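Local coordinates for large ribosomal subunit protein uL10 (Thermotoga maritima, PDB 1ZAV) that probably forms part of the ribosomal stalk, binding large-subunit rRNA and helping the ribosome interact with GTP-bound translation factors, at residues N102-K107 against L111-G116; T61-A66 against E77-P82. All coordinates share one frame; numbering follows the deposited sequence.

Contact 1: N102-K107 against L111-G116; sequences NFYKDK and LSRLKG
Y104, in the last turn of helix 94-106, packs apolarly against L111, R113 and L114 where the chain turns back through a short 3-10 segment into strand 114-119. The main contact is a CH-pi interaction: L114 CD2 sits 3.5 Å from the centroid of the Y104 ring, 5° off its normal, and so covers the middle of one face. L114 CG lies beside its own backbone N (chi1 -61°), which brings CD2 over the ring. The edge of the same ring is met by R113, whose CB approaches Y104 CE2 at 3.6 Å. Beyond CB, the guanidinium plane stands 70° from the ring, and its NH2 turns to a salt bridge with D29. The tyrosine OH bonds to the carbonyl O of the same D29, the residue after strand 24-28. Nearer the helix, L111 CD2 touches Y104 CB at 3.9 Å and K105 CG at 3.8 Å. Replacing Y104 by an alanine would probably leave L114 CD2 without its aromatic platform and the D29 carbonyl without its hydroxyl partner. This packing of a helix end on the following 3-10 turn and strand start belongs to the alpha+beta domain, with its antiparallel sheet, of the uL10 family.

Contact 2: T61-A66 against E77-P82; sequences TLLNLA and EFLKGP
L63 and N64 of helix 60-69 meet a single side chain, L79, from the loop that leads into strand 83-88. The apolar part is a leucine pair. L79 CD2 lies 3.5 Å from L63 CD1, tighter than usual for two methyl groups, and 3.9 Å from L63 CB, so this branch rests along the side of L63 as the two side chains cross at a slant. With CG of L79 beside its own backbone N (chi1 -52°), both methyls are carried toward the helix.

The second branch makes a mixed contact with backbone and amide. L79 CD1 nestles against the helix itself, 3.7 Å from N64 N and 3.8 Å from N64 CA, and passes 3.9 Å from N64 ND2. These are van der Waals contacts; the polar partner of N64 is Y75, whose hydroxyl is hydrogen-bonded to OD1. L79 is thus a fork, one prong on L63 and the other on the helix backbone at N64.

Further along, the G81 carbonyl O is bonded locally to T83 OG1 and only weakly to N60 ND2 at the start of helix 60-69. A66 and L62 lie against helix 5-19. The result is hydrophobic packing of a returning loop on its helix, within the connection that joins the adjacent antiparallel strands 53-58 and 83-88.

The two contacts follow one another along the chain, contact 2 closing before contact 1 opens, and their centres lie 19 Å apart. Each packs a helix against the chain that follows it: helix 60-69 on the way to strand 83-88, helix 94-106 on the way to strand 114-119. Both strands belong to the same antiparallel sheet, separated there by strand 24-28. The contacts also touch directly, K115 O lying 3.1 Å from F78 CE2, while K115 NZ is hydrogen-bonded to F78 O and to T83 OG1. Both lie in the globular part of the protein, each joining a helix to the chain leading into a strand of that sheet, whereas residues 138-180 bind the L7/L12 dimers.

Contact 1: N102-K107 against L111-G116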
loop_
_atom_site.group_PDB
_atom_site.type_symbol
_atom_site.label_atom_id
_atom_site.label_comp_id
_atom_site.label_asym_id
_atom_site.label_seq_id
_atom_site.Cartn_x
_atom_site.Cartn_y
_atom_site.Cartn_z
ATOM N N ASN A 102 23.064 -6.122 -3.449
ATOM C CA ASN A 102 23.790 -6.474 -2.228
ATOM C C ASN A 102 25.243 -6.875 -2.495
ATOM O O ASN A 102 26.082 -6.828 -1.593
ATOM C CB ASN A 102 23.054 -7.600 -1.493
ATOM C CG ASN A 102 21.727 -7.143 -0.901
ATOM O OD1 ASN A 102 20.831 -7.952 -0.655
ATOM N ND2 ASN A 102 21.600 -5.837 -0.663
ATOM N N PHE A 103 25.548 -7.269 -3.731
ATOM C CA PHE A 103 26.911 -7.651 -4.069
ATOM C C PHE A 103 27.762 -6.391 -4.154
ATOM O O PHE A 103 28.867 -6.339 -3.603
ATOM C CB PHE A 103 26.958 -8.392 -5.413
ATOM C CG PHE A 103 28.342 -8.820 -5.821
ATOM C CD1 PHE A 103 28.918 -9.966 -5.283
ATOM C CD2 PHE A 103 29.070 -8.073 -6.738
ATOM C CE1 PHE A 103 30.200 -10.359 -5.649
ATOM C CE2 PHE A 103 30.351 -8.449 -7.112
ATOM C CZ PHE A 103 30.921 -9.600 -6.568
ATOM N N TYR A 104 27.249 -5.381 -4.856
ATOM C CA TYR A 104 27.963 -4.118 -5.000
ATOM C C TYR A 104 28.158 -3.502 -3.618
ATOM O O TYR A 104 29.183 -2.881 -3.348
ATOM C CB TYR A 104 27.184 -3.151 -5.899
ATOM C CG TYR A 104 27.553 -3.257 -7.365
ATOM C CD1 TYR A 104 27.459 -4.474 -8.043
ATOM C CD2 TYR A 104 28.039 -2.150 -8.063
ATOM C CE1 TYR A 104 27.850 -4.591 -9.388
ATOM C CE2 TYR A 104 28.428 -2.251 -9.402
ATOM C CZ TYR A 104 28.333 -3.476 -10.055
ATOM O OH TYR A 104 28.736 -3.584 -11.365
ATOM N N LYS A 105 27.170 -3.686 -2.749
ATOM C CA LYS A 105 27.247 -3.158 -1.390
ATOM C C LYS A 105 28.333 -3.867 -0.590
ATOM O O LYS A 105 29.145 -3.219 0.074
ATOM C CB LYS A 105 25.900 -3.304 -0.679
ATOM C CG LYS A 105 24.973 -2.116 -0.878
ATOM C CD LYS A 105 23.625 -2.335 -0.204
ATOM C CE LYS A 105 23.768 -2.604 1.287
ATOM N NZ LYS A 105 22.444 -2.863 1.920
ATOM N N ASP A 106 28.348 -5.195 -0.658
ATOM C CA ASP A 106 29.350 -5.988 0.048
ATOM C C ASP A 106 30.755 -5.597 -0.412
ATOM O O ASP A 106 31.711 -5.636 0.362
ATOM C CB ASP A 106 29.137 -7.481 -0.222
ATOM C CG ASP A 106 27.804 -7.983 0.282
ATOM O OD1 ASP A 106 27.486 -9.167 0.037
ATOM O OD2 ASP A 106 27.073 -7.202 0.923
ATOM N N LYS A 107 30.876 -5.227 -1.684
ATOM C CA LYS A 107 32.164 -4.839 -2.240
ATOM C C LYS A 107 32.439 -3.355 -2.055
ATOM O O LYS A 107 33.489 -2.855 -2.453
ATOM C CB LYS A 107 32.231 -5.211 -3.726
ATOM C CG LYS A 107 32.878 -6.563 -3.981
ATOM C CD LYS A 107 32.228 -7.654 -3.145
ATOM C CE LYS A 107 33.120 -8.875 -3.058
ATOM N NZ LYS A 107 32.536 -9.936 -2.191
ATOM N N LEU A 111 26.797 2.505 -5.761
ATOM C CA LEU A 111 25.558 1.907 -6.232
ATOM C C LEU A 111 25.014 2.543 -7.506
ATOM O O LEU A 111 24.121 1.988 -8.145
ATOM C CB LEU A 111 24.507 1.946 -5.120
ATOM C CG LEU A 111 24.867 1.115 -3.881
ATOM C CD1 LEU A 111 23.798 1.297 -2.820
ATOM C CD2 LEU A 111 25.000 -0.359 -4.259
ATOM N N SER A 112 25.548 3.702 -7.881
ATOM C CA SER A 112 25.096 4.359 -9.103
ATOM C C SER A 112 25.694 3.622 -10.306
ATOM O O SER A 112 25.322 3.877 -11.463
ATOM C CB SER A 112 25.510 5.834 -9.119
ATOM O OG SER A 112 26.913 5.981 -9.168
ATOM N N ARG A 113 26.618 2.705 -10.019
ATOM C CA ARG A 113 27.251 1.898 -11.057
ATOM C C ARG A 113 26.189 0.915 -11.574
ATOM O O ARG A 113 26.393 0.215 -12.568
ATOM C CB ARG A 113 28.465 1.151 -10.485
ATOM C CG ARG A 113 29.639 2.061 -10.080
ATOM C CD ARG A 113 30.609 1.342 -9.124
ATOM N NE ARG A 113 31.908 1.005 -9.717
ATOM C CZ ARG A 113 32.068 0.320 -10.844
ATOM N NH1 ARG A 113 33.283 0.053 -11.309
ATOM N NH2 ARG A 113 31.008 -0.087 -11.517
ATOM N N LEU A 114 25.062 0.861 -10.867
ATOM C CA LEU A 114 23.933 0.032 -11.259
ATOM C C LEU A 114 23.017 1.022 -11.970
ATOM O O LEU A 114 22.095 1.594 -11.390
ATOM C CB LEU A 114 23.245 -0.581 -10.038
ATOM C CG LEU A 114 24.121 -1.498 -9.179
ATOM C CD1 LEU A 114 23.281 -2.134 -8.088
ATOM C CD2 LEU A 114 24.758 -2.571 -10.047
ATOM N N LYS A 115 23.301 1.196 -13.252
ATOM C CA LYS A 115 22.641 2.153 -14.136
ATOM C C LYS A 115 21.148 2.115 -14.450
ATOM O O LYS A 115 20.584 3.139 -14.845
ATOM C CB LYS A 115 23.430 2.186 -15.440
ATOM C CG LYS A 115 24.876 2.560 -15.217
ATOM C CD LYS A 115 25.632 2.811 -16.503
ATOM C CE LYS A 115 26.017 1.527 -17.210
ATOM N NZ LYS A 115 26.966 1.825 -18.322
ATOM N N GLY A 116 20.504 0.964 -14.284
ATOM C CA GLY A 116 19.085 0.859 -14.595
ATOM C C GLY A 116 18.845 -0.248 -15.608
ATOM O O GLY A 116 19.715 -1.095 -15.811
#

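Contact 2: T61-A66 against E77-P82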
loop_
_atom_site.group_PDB
_atom_site.type_symbol
_atom_site.label_atom_id
_atom_site.label_comp_id
_atom_site.label_asym_id
_atom_site.label_seq_id
_atom_site.Cartn_x
_atom_site.Cartn_y
_atom_site.Cartn_z
ATOM N N THR A 61 28.435 -1.700 -28.644
ATOM C CA THR A 61 27.951 -1.838 -30.012
ATOM C C THR A 61 27.042 -3.055 -30.157
ATOM O O THR A 61 25.959 -2.957 -30.729
ATOM C CB THR A 61 29.127 -1.938 -31.010
ATOM O OG1 THR A 61 29.914 -0.739 -30.943
ATOM C CG2 THR A 61 28.607 -2.110 -32.436
ATOM N N LEU A 62 27.481 -4.193 -29.628
ATOM C CA LEU A 62 26.706 -5.435 -29.677
ATOM C C LEU A 62 25.375 -5.266 -28.941
ATOM O O LEU A 62 24.320 -5.650 -29.447
ATOM C CB LEU A 62 27.499 -6.567 -29.020
ATOM C CG LEU A 62 27.151 -8.033 -29.302
ATOM C CD1 LEU A 62 28.035 -8.900 -28.414
ATOM C CD2 LEU A 62 25.685 -8.333 -29.036
ATOM N N LEU A 63 25.436 -4.715 -27.731
ATOM C CA LEU A 63 24.233 -4.492 -26.935
ATOM C C LEU A 63 23.244 -3.611 -27.687
ATOM O O LEU A 63 22.052 -3.910 -27.755
ATOM C CB LEU A 63 24.586 -3.818 -25.607
ATOM C CG LEU A 63 25.224 -4.708 -24.539
ATOM C CD1 LEU A 63 25.428 -3.909 -23.263
ATOM C CD2 LEU A 63 24.324 -5.902 -24.277
ATOM N N ASN A 64 23.753 -2.520 -28.247
ATOM C CA ASN A 64 22.919 -1.590 -28.982
ATOM C C ASN A 64 22.143 -2.286 -30.109
ATOM O O ASN A 64 20.922 -2.217 -30.152
ATOM C CB ASN A 64 23.773 -0.454 -29.547
ATOM C CG ASN A 64 22.988 0.839 -29.700
ATOM O OD1 ASN A 64 21.953 0.874 -30.364
ATOM N ND2 ASN A 64 23.479 1.908 -29.080
ATOM N N LEU A 65 22.846 -2.967 -31.010
ATOM C CA LEU A 65 22.169 -3.652 -32.113
ATOM C C LEU A 65 21.188 -4.724 -31.633
ATOM O O LEU A 65 20.113 -4.895 -32.211
ATOM C CB LEU A 65 23.186 -4.280 -33.075
ATOM C CG LEU A 65 24.093 -3.346 -33.890
ATOM C CD1 LEU A 65 24.896 -4.170 -34.891
ATOM C CD2 LEU A 65 23.259 -2.315 -34.628
ATOM N N ALA A 66 21.553 -5.453 -30.580
ATOM C CA ALA A 66 20.664 -6.488 -30.055
ATOM C C ALA A 66 19.378 -5.884 -29.490
ATOM O O ALA A 66 18.294 -6.409 -29.710
ATOM C CB ALA A 66 21.377 -7.296 -28.982
ATOM N N GLU A 77 21.126 5.575 -23.061
ATOM C CA GLU A 77 21.740 6.193 -21.887
ATOM C C GLU A 77 22.380 5.168 -20.956
ATOM O O GLU A 77 23.169 5.523 -20.080
ATOM C CB GLU A 77 20.700 7.007 -21.108
ATOM C CG GLU A 77 19.419 6.257 -20.809
ATOM C CD GLU A 77 18.589 6.939 -19.742
ATOM O OE1 GLU A 77 17.391 6.617 -19.617
ATOM O OE2 GLU A 77 19.142 7.793 -19.015
ATOM N N PHE A 78 22.037 3.897 -21.151
ATOM C CA PHE A 78 22.572 2.810 -20.329
ATOM C C PHE A 78 23.858 2.203 -20.892
ATOM O O PHE A 78 24.519 1.418 -20.211
ATOM C CB PHE A 78 21.537 1.683 -20.199
ATOM C CG PHE A 78 20.279 2.077 -19.470
ATOM C CD1 PHE A 78 19.036 1.646 -19.930
ATOM C CD2 PHE A 78 20.332 2.841 -18.305
ATOM C CE1 PHE A 78 17.867 1.971 -19.246
ATOM C CE2 PHE A 78 19.162 3.171 -17.612
ATOM C CZ PHE A 78 17.930 2.733 -18.082
ATOM N N LEU A 79 24.215 2.566 -22.123
ATOM C CA LEU A 79 25.393 1.989 -22.768
ATOM C C LEU A 79 26.612 2.894 -22.895
ATOM O O LEU A 79 27.421 2.727 -23.809
ATOM C CB LEU A 79 25.009 1.469 -24.155
ATOM C CG LEU A 79 23.804 0.531 -24.193
ATOM C CD1 LEU A 79 23.513 0.147 -25.640
ATOM C CD2 LEU A 79 24.074 -0.706 -23.338
ATOM N N LYS A 80 26.753 3.841 -21.979
ATOM C CA LYS A 80 27.888 4.750 -22.015
ATOM C C LYS A 80 29.084 4.140 -21.295
ATOM O O LYS A 80 29.142 4.129 -20.065
ATOM C CB LYS A 80 27.507 6.092 -21.377
ATOM C CG LYS A 80 26.471 6.884 -22.173
ATOM C CD LYS A 80 26.996 7.237 -23.563
ATOM C CE LYS A 80 26.046 8.162 -24.322
ATOM N NZ LYS A 80 24.738 7.529 -24.653
ATOM N N GLY A 81 30.030 3.623 -22.077
ATOM C CA GLY A 81 31.223 3.014 -21.516
ATOM C C GLY A 81 31.065 1.513 -21.372
ATOM O O GLY A 81 29.967 0.995 -21.581
ATOM N N PRO A 82 32.139 0.782 -21.028
ATOM C CA PRO A 82 32.048 -0.677 -20.867
ATOM C C PRO A 82 30.892 -1.034 -19.935
ATOM O O PRO A 82 30.816 -0.549 -18.804
ATOM C CB PRO A 82 33.420 -1.054 -20.302
ATOM C CG PRO A 82 33.889 0.219 -19.641
ATOM C CD PRO A 82 33.464 1.273 -20.619
#